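Side-chain contacts in ABC transporter substrate-binding protein (Bradyrhizobium japonicum, PDB 4I1D), which is the periplasmic substrate-binding component of an ABC transporter, binds D-malate and may, as its relatives are thought to, bind polyamines: residues 90-93 / 94-97; 252-255 / 256-259; 316-319 / 320-323. All coordinates share one frame; numbering follows the deposited sequence.

Contact 1 of 3, residues 90-93 / 94-97; sequences MPEA and YRSP. With SO4 (sulfate ion), chain F.
NH1 of Arg95 donates to O of Met90 at 3.1 Å, nearly in line with the C=O bond (170°), and NE makes a second, weak bond to the same oxygen. With these bonds the guanidinium group folds back on residues 90-93 across a short 3-10 turn, in the loop that leads from helix 85-88 to strand 100-112. The Met90 oxygen sits at the guanidinium edge, tilted somewhat out of its plane. CG of Arg95 stands between its own backbone N and carbonyl carbon (chi1 38°), and the chain then runs extended to NE, which carries the group back over the turn, with CA of Glu92 beneath one face. The carboxylate of Glu92 adds a loose salt bridge, OE2 to NH2 of Arg95 at 3.6 Å; the two planes are almost perpendicular, so this is no paired, two-bond arrangement. Phe81 meets Arg95 in a cation-pi contact, and weak bonds run from the guanidinium to Ala87 O and Ala88 O at the end of helix 85-88.

The turn itself is closed by Tyr94 N, 2.9 Å from Pro91 O, with a weak bond from Arg95 N to Glu92 O one residue on. A sulfate ion, probably from the crystallisation liquor, accepts from the backbone N of Glu92 at 2.9 Å through its O4.

The apolar side of the turn is Pro91 and Met90 against Tyr94. CB of Pro91 lies at the edge of the Tyr94 ring, 3.6 Å from CD2 of Tyr94, and Pro272 touches both residues. Met90, a selenomethionine, is buried and also meets Asn271; its chain bends at chi3 (53°), bringing CE to 3.5 Å from CB of Tyr94.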
loop_
_atom_site.group_PDB
_atom_site.type_symbol
_atom_site.label_atom_id
_atom_site.label_comp_id
_atom_site.label_asym_id
_atom_site.label_seq_id
_atom_site.Cartn_x
_atom_site.Cartn_y
_atom_site.Cartn_z
HETATM N N MSE A 90 36.034 -20.776 -35.895
HETATM C CA MSE A 90 36.443 -20.281 -34.580
HETATM C C MSE A 90 36.567 -21.430 -33.579
HETATM O O MSE A 90 35.880 -22.445 -33.710
HETATM C CB MSE A 90 35.455 -19.226 -34.070
HETATM C CG MSE A 90 35.525 -17.921 -34.850
HETATM SE SE MSE A 90 34.032 -16.703 -34.517
HETATM C CE MSE A 90 34.112 -16.633 -32.579
ATOM N N PRO A 91 37.455 -21.281 -32.582
ATOM C CA PRO A 91 37.582 -22.320 -31.553
ATOM C C PRO A 91 36.255 -22.529 -30.828
ATOM O O PRO A 91 35.457 -21.595 -30.724
ATOM C CB PRO A 91 38.632 -21.742 -30.597
ATOM C CG PRO A 91 39.431 -20.820 -31.445
ATOM C CD PRO A 91 38.444 -20.207 -32.405
ATOM N N GLU A 92 36.031 -23.745 -30.341
ATOM C CA GLU A 92 34.757 -24.110 -29.742
ATOM C C GLU A 92 34.461 -23.316 -28.475
ATOM O O GLU A 92 33.303 -23.129 -28.103
ATOM C CB GLU A 92 34.699 -25.618 -29.478
ATOM C CG GLU A 92 34.855 -26.447 -30.750
ATOM C CD GLU A 92 34.029 -27.720 -30.743
ATOM O OE1 GLU A 92 33.977 -28.387 -29.686
ATOM O OE2 GLU A 92 33.430 -28.049 -31.798
ATOM N N ALA A 93 35.507 -22.838 -27.817
ATOM C CA ALA A 93 35.319 -22.042 -26.614
ATOM C C ALA A 93 34.768 -20.639 -26.921
ATOM O O ALA A 93 34.404 -19.899 -26.005
ATOM C CB ALA A 93 36.617 -21.943 -25.845
ATOM N N TYR A 94 34.706 -20.281 -28.201
ATOM C CA TYR A 94 34.227 -18.954 -28.609
ATOM C C TYR A 94 32.791 -18.969 -29.126
ATOM O O TYR A 94 32.267 -17.945 -29.551
ATOM C CB TYR A 94 35.142 -18.341 -29.669
ATOM C CG TYR A 94 36.475 -17.841 -29.146
ATOM C CD1 TYR A 94 36.660 -16.501 -28.828
ATOM C CD2 TYR A 94 37.553 -18.705 -28.987
ATOM C CE1 TYR A 94 37.879 -16.036 -28.358
ATOM C CE2 TYR A 94 38.777 -18.247 -28.517
ATOM C CZ TYR A 94 38.932 -16.912 -28.211
ATOM O OH TYR A 94 40.144 -16.448 -27.752
ATOM N N ARG A 95 32.158 -20.134 -29.103
ATOM C CA ARG A 95 30.769 -20.245 -29.519
ATOM C C ARG A 95 30.001 -21.171 -28.600
ATOM O O ARG A 95 30.580 -21.829 -27.732
ATOM C CB ARG A 95 30.658 -20.727 -30.967
ATOM C CG ARG A 95 31.666 -21.769 -31.358
ATOM C CD ARG A 95 31.498 -22.146 -32.817
ATOM N NE ARG A 95 32.647 -22.894 -33.310
ATOM C CZ ARG A 95 32.802 -24.202 -33.158
ATOM N NH1 ARG A 95 33.881 -24.801 -33.639
ATOM N NH2 ARG A 95 31.879 -24.910 -32.526
ATOM N N SER A 96 28.688 -21.197 -28.781
ATOM C CA SER A 96 27.833 -22.079 -28.012
ATOM C C SER A 96 26.915 -22.686 -29.042
ATOM O O SER A 96 27.023 -22.353 -30.215
ATOM C CB SER A 96 27.032 -21.285 -26.975
ATOM O OG SER A 96 25.856 -20.742 -27.557
ATOM N N PRO A 97 26.003 -23.577 -28.623
ATOM C CA PRO A 97 25.074 -24.114 -29.622
ATOM C C PRO A 97 24.124 -23.035 -30.145
ATOM O O PRO A 97 23.504 -23.230 -31.193
ATOM C CB PRO A 97 24.286 -25.166 -28.837
ATOM C CG PRO A 97 25.155 -25.515 -27.680
ATOM C CD PRO A 97 25.852 -24.238 -27.318
HETATM S S SO4 F . 38.858 -26.079 -30.748
HETATM O O1 SO4 F . 40.170 -25.442 -30.866
HETATM O O2 SO4 F . 38.090 -25.868 -31.977
HETATM O O3 SO4 F . 39.013 -27.515 -30.530
HETATM O O4 SO4 F . 38.150 -25.504 -29.604
#

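Contact 2 of 3, residues 252-255 / 256-259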
loop_
_atom_site.group_PDB
_atom_site.type_symbol
_atom_site.label_atom_id
_atom_site.label_comp_id
_atom_site.label_asym_id
_atom_site.label_seq_id
_atom_site.Cartn_x
_atom_site.Cartn_y
_atom_site.Cartn_z
ATOM N N ALA A 252 29.233 -11.284 -39.941
ATOM C CA ALA A 252 29.484 -10.505 -38.737
ATOM C C ALA A 252 30.738 -10.979 -38.010
ATOM O O ALA A 252 31.388 -10.193 -37.321
ATOM C CB ALA A 252 28.278 -10.553 -37.799
ATOM N N VAL A 253 31.071 -12.259 -38.150
ATOM C CA VAL A 253 32.280 -12.777 -37.513
ATOM C C VAL A 253 33.386 -13.020 -38.532
ATOM O O VAL A 253 34.329 -13.765 -38.282
ATOM C CB VAL A 253 32.023 -14.055 -36.678
ATOM C CG1 VAL A 253 30.954 -13.798 -35.619
ATOM C CG2 VAL A 253 31.659 -15.243 -37.568
ATOM N N ASP A 254 33.261 -12.386 -39.688
ATOM C CA ASP A 254 34.328 -12.401 -40.685
ATOM C C ASP A 254 35.579 -11.768 -40.067
ATOM O O ASP A 254 35.511 -10.684 -39.486
ATOM C CB ASP A 254 33.874 -11.634 -41.935
ATOM C CG ASP A 254 34.970 -11.497 -42.978
ATOM O OD1 ASP A 254 34.995 -12.307 -43.935
ATOM O OD2 ASP A 254 35.797 -10.566 -42.850
ATOM N N PRO A 255 36.722 -12.462 -40.158
ATOM C CA PRO A 255 37.994 -11.945 -39.641
ATOM C C PRO A 255 38.223 -10.450 -39.922
ATOM O O PRO A 255 38.501 -9.706 -38.980
ATOM C CB PRO A 255 39.029 -12.795 -40.382
ATOM C CG PRO A 255 38.350 -14.112 -40.525
ATOM C CD PRO A 255 36.877 -13.812 -40.729
ATOM N N VAL A 256 38.107 -10.043 -41.182
ATOM C CA VAL A 256 38.359 -8.660 -41.573
ATOM C C VAL A 256 37.373 -7.682 -40.939
ATOM O O VAL A 256 37.779 -6.686 -40.342
ATOM C CB VAL A 256 38.326 -8.490 -43.103
ATOM C CG1 VAL A 256 38.558 -7.036 -43.479
ATOM C CG2 VAL A 256 39.367 -9.386 -43.756
ATOM N N HIS A 257 36.081 -7.962 -41.073
ATOM C CA HIS A 257 35.063 -7.085 -40.498
ATOM C C HIS A 257 35.322 -6.946 -39.004
ATOM O O HIS A 257 35.286 -5.849 -38.445
ATOM C CB HIS A 257 33.657 -7.642 -40.736
ATOM C CG HIS A 257 33.241 -7.642 -42.174
ATOM N ND1 HIS A 257 32.150 -8.350 -42.635
ATOM C CD2 HIS A 257 33.770 -7.021 -43.256
ATOM C CE1 HIS A 257 32.026 -8.165 -43.936
ATOM N NE2 HIS A 257 32.994 -7.360 -44.338
ATOM N N GLN A 258 35.599 -8.079 -38.374
ATOM C CA GLN A 258 35.898 -8.140 -36.957
ATOM C C GLN A 258 37.162 -7.363 -36.591
ATOM O O GLN A 258 37.174 -6.624 -35.614
ATOM C CB GLN A 258 36.030 -9.603 -36.531
ATOM C CG GLN A 258 34.687 -10.303 -36.335
ATOM C CD GLN A 258 34.170 -10.134 -34.924
ATOM O OE1 GLN A 258 34.908 -10.344 -33.960
ATOM N NE2 GLN A 258 32.901 -9.742 -34.789
ATOM N N ALA A 259 38.228 -7.534 -37.370
ATOM C CA ALA A 259 39.468 -6.817 -37.111
ATOM C C ALA A 259 39.253 -5.307 -37.231
ATOM O O ALA A 259 40.023 -4.519 -36.687
ATOM C CB ALA A 259 40.610 -7.296 -38.060
#
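An N-cap opens helix 255-260, directly after helix 242-252 has ended, and Asp254 supplies it. The carboxylate oxygen OD2 of Asp254 accepts from His257 N at 3.2 Å, a fairly straight bond (163°) made on its anti lone pair, and from Val256 N at 2.9 Å, where the bond is weak and bent. With CG opposite the backbone N (chi1 175°), the carboxylate swings forward over the first turn, where these amides have no earlier helical carbonyl to bond. The helix dipole would probably favour the negative charge there.

The same oxygen lies 3.9 Å above the plane of the His257 imidazole, toward the rim, and CB of Asp254 packs against ND1 of His257 at 3.8 Å. The polar partner of ND1 is Glu251 O, so the ring reaches back to the preceding helix. Pro255 occupies the first helical turn, and the regular backbone bonds start with Gln258 N to Asp254 O and Ala259 N to Pro255 O.

Gln258 bends back at chi2 (-88°) across the junction. Its NE2 donates to Ala252 O at 3.0 Å, meeting the last carbonyl of the first helix, while CG lies 3.6 Å from CA of Val253. The other end of the buried amide is also engaged: OE1 accepts from Asn271 N, and NE2 has a second acceptor in Tyr102 O. A leucine in place of Gln258 would probably leave Ala252 O, Tyr102 O and Asn271 N without these partners in a buried setting.

An aspartate at the N-cap with proline at the first helical position is a classic helix start, and here it follows the end of helix 242-252 almost at once.

Contact 3 of 3, residues 316-319 / 320-323. With ACT (acetate ion), chain S.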
loop_
_atom_site.group_PDB
_atom_site.type_symbol
_atom_site.label_atom_id
_atom_site.label_comp_id
_atom_site.label_asym_id
_atom_site.label_seq_id
_atom_site.Cartn_x
_atom_site.Cartn_y
_atom_site.Cartn_z
ATOM N N LYS A 316 20.011 -13.426 -7.148
ATOM C CA LYS A 316 18.872 -13.173 -6.268
ATOM C C LYS A 316 19.292 -12.584 -4.923
ATOM O O LYS A 316 18.512 -11.890 -4.272
ATOM C CB LYS A 316 18.017 -14.438 -6.065
ATOM C CG LYS A 316 17.379 -14.950 -7.354
ATOM C CD LYS A 316 16.020 -15.617 -7.127
ATOM C CE LYS A 316 15.361 -15.975 -8.472
ATOM N NZ LYS A 316 13.928 -16.421 -8.369
ATOM N N ARG A 317 20.520 -12.860 -4.498
ATOM C CA ARG A 317 20.984 -12.355 -3.205
ATOM C C ARG A 317 21.351 -10.879 -3.264
ATOM O O ARG A 317 21.358 -10.210 -2.238
ATOM C CB ARG A 317 22.168 -13.170 -2.665
ATOM C CG ARG A 317 21.763 -14.545 -2.140
ATOM C CD ARG A 317 22.953 -15.444 -1.916
ATOM N NE ARG A 317 23.825 -14.928 -0.870
ATOM C CZ ARG A 317 24.836 -15.610 -0.343
ATOM N NH1 ARG A 317 25.097 -16.843 -0.770
ATOM N NH2 ARG A 317 25.580 -15.059 0.613
ATOM N N TRP A 318 21.651 -10.378 -4.464
ATOM C CA TRP A 318 22.095 -8.997 -4.610
ATOM C C TRP A 318 21.012 -8.071 -4.115
ATOM O O TRP A 318 21.283 -7.113 -3.398
ATOM C CB TRP A 318 22.411 -8.650 -6.068
ATOM C CG TRP A 318 23.107 -7.331 -6.186
ATOM C CD1 TRP A 318 22.565 -6.144 -6.594
ATOM C CD2 TRP A 318 24.470 -7.057 -5.852
ATOM N NE1 TRP A 318 23.514 -5.151 -6.550
ATOM C CE2 TRP A 318 24.693 -5.684 -6.098
ATOM C CE3 TRP A 318 25.529 -7.840 -5.378
ATOM C CZ2 TRP A 318 25.935 -5.075 -5.879
ATOM C CZ3 TRP A 318 26.763 -7.238 -5.162
ATOM C CH2 TRP A 318 26.955 -5.868 -5.413
ATOM N N ALA A 319 19.782 -8.377 -4.508
ATOM C CA ALA A 319 18.643 -7.530 -4.203
ATOM C C ALA A 319 18.591 -7.213 -2.720
ATOM O O ALA A 319 18.420 -6.061 -2.335
ATOM C CB ALA A 319 17.343 -8.187 -4.671
ATOM N N SER A 320 18.757 -8.233 -1.885
ATOM C CA SER A 320 18.680 -8.037 -0.441
ATOM C C SER A 320 19.981 -7.477 0.131
ATOM O O SER A 320 19.990 -6.845 1.192
ATOM C CB SER A 320 18.293 -9.340 0.265
ATOM O OG SER A 320 19.332 -10.297 0.177
ATOM N N PHE A 321 21.086 -7.710 -0.563
ATOM C CA PHE A 321 22.353 -7.124 -0.139
ATOM C C PHE A 321 22.310 -5.593 -0.219
ATOM O O PHE A 321 22.874 -4.919 0.628
ATOM C CB PHE A 321 23.515 -7.677 -0.960
ATOM C CG PHE A 321 24.814 -6.958 -0.731
ATOM C CD1 PHE A 321 25.342 -6.127 -1.707
ATOM C CD2 PHE A 321 25.501 -7.105 0.461
ATOM C CE1 PHE A 321 26.545 -5.468 -1.506
ATOM C CE2 PHE A 321 26.703 -6.443 0.673
ATOM C CZ PHE A 321 27.224 -5.624 -0.306
HETATM N N MSE A 322 21.639 -5.047 -1.231
HETATM C CA MSE A 322 21.493 -3.594 -1.353
HETATM C C MSE A 322 20.175 -3.092 -0.763
HETATM O O MSE A 322 19.106 -3.397 -1.284
HETATM C CB MSE A 322 21.601 -3.169 -2.812
HETATM C CG MSE A 322 22.878 -3.651 -3.495
HETATM SE SE MSE A 322 24.467 -2.794 -2.739
HETATM C CE MSE A 322 24.052 -0.984 -3.347
ATOM N N GLN A 323 20.276 -2.312 0.317
ATOM C CA GLN A 323 19.129 -1.813 1.097
ATOM C C GLN A 323 18.867 -2.700 2.310
ATOM O O GLN A 323 18.057 -3.624 2.249
ATOM C CB GLN A 323 17.846 -1.664 0.256
ATOM C CG GLN A 323 17.566 -0.243 -0.248
ATOM C CD GLN A 323 16.511 0.495 0.576
ATOM O OE1 GLN A 323 16.052 0.004 1.610
ATOM N NE2 GLN A 323 16.120 1.682 0.112
HETATM C C ACT S . 23.546 -11.868 1.279
HETATM O O ACT S . 22.748 -12.624 0.671
HETATM O OXT ACT S . 24.679 -12.342 1.555
HETATM C CH3 ACT S . 23.162 -10.466 1.664
#
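Trp318 and Phe321 both carry CG opposite the backbone N (chi1 -169° and 171°), which sends their rings off the same side of the C-terminal helix 309-321, three residues apart. They meet obliquely, with planes at 49° and ring centroids 5.1 Å apart; CD1 of Phe321 lies over one face of the indole, 3.9 Å from CZ3 of Trp318. The selenomethionine Met322, the first residue to leave helical geometry, bends at chi2 and chi3 and places CG over the same face, 3.5 Å from NE1 of Trp318. Its SE makes an oblique Met-aromatic contact, 4.8 Å from the centroid of the six-membered ring of Trp318. The indole NE1 bonds to Asn141 OD1, while Trp183 touches both Trp318 and Met322.

At the helix end Arg317 O accepts from Phe321 N at 3.0 Å and from OG of Ser320 at 3.2 Å. The Arg317 guanidinium holds an acetate, probably from the crystallisation liquor, at its edge and bridges to Asp167 of helix 166-176. Two bonds grip the ion: NE of Arg317 to acetate O and NH2 of Arg317 to acetate OXT, each 3.0 Å.

Overall arrangement
Contacts 1 and 2 are neighbours, their centres 15 Å apart, and they touch where SE of Met90 packs on CB of Val253; Asn271 meets residues of both. Contact 3 stands apart on the C-terminal helix, on the other side of the chain's centre from contact 2, with about 30 Å between their nearest atoms. Contact 2 is partly buried and relies on carboxylate and amide groups that serve backbone ends between two helices. Contacts 1 and 3 are surface contacts in which an arginine deals with polar partners and an aromatic residue with apolar ones, yet one shapes a loop while the other packs a helix end against helix 166-176 and strand 182-184.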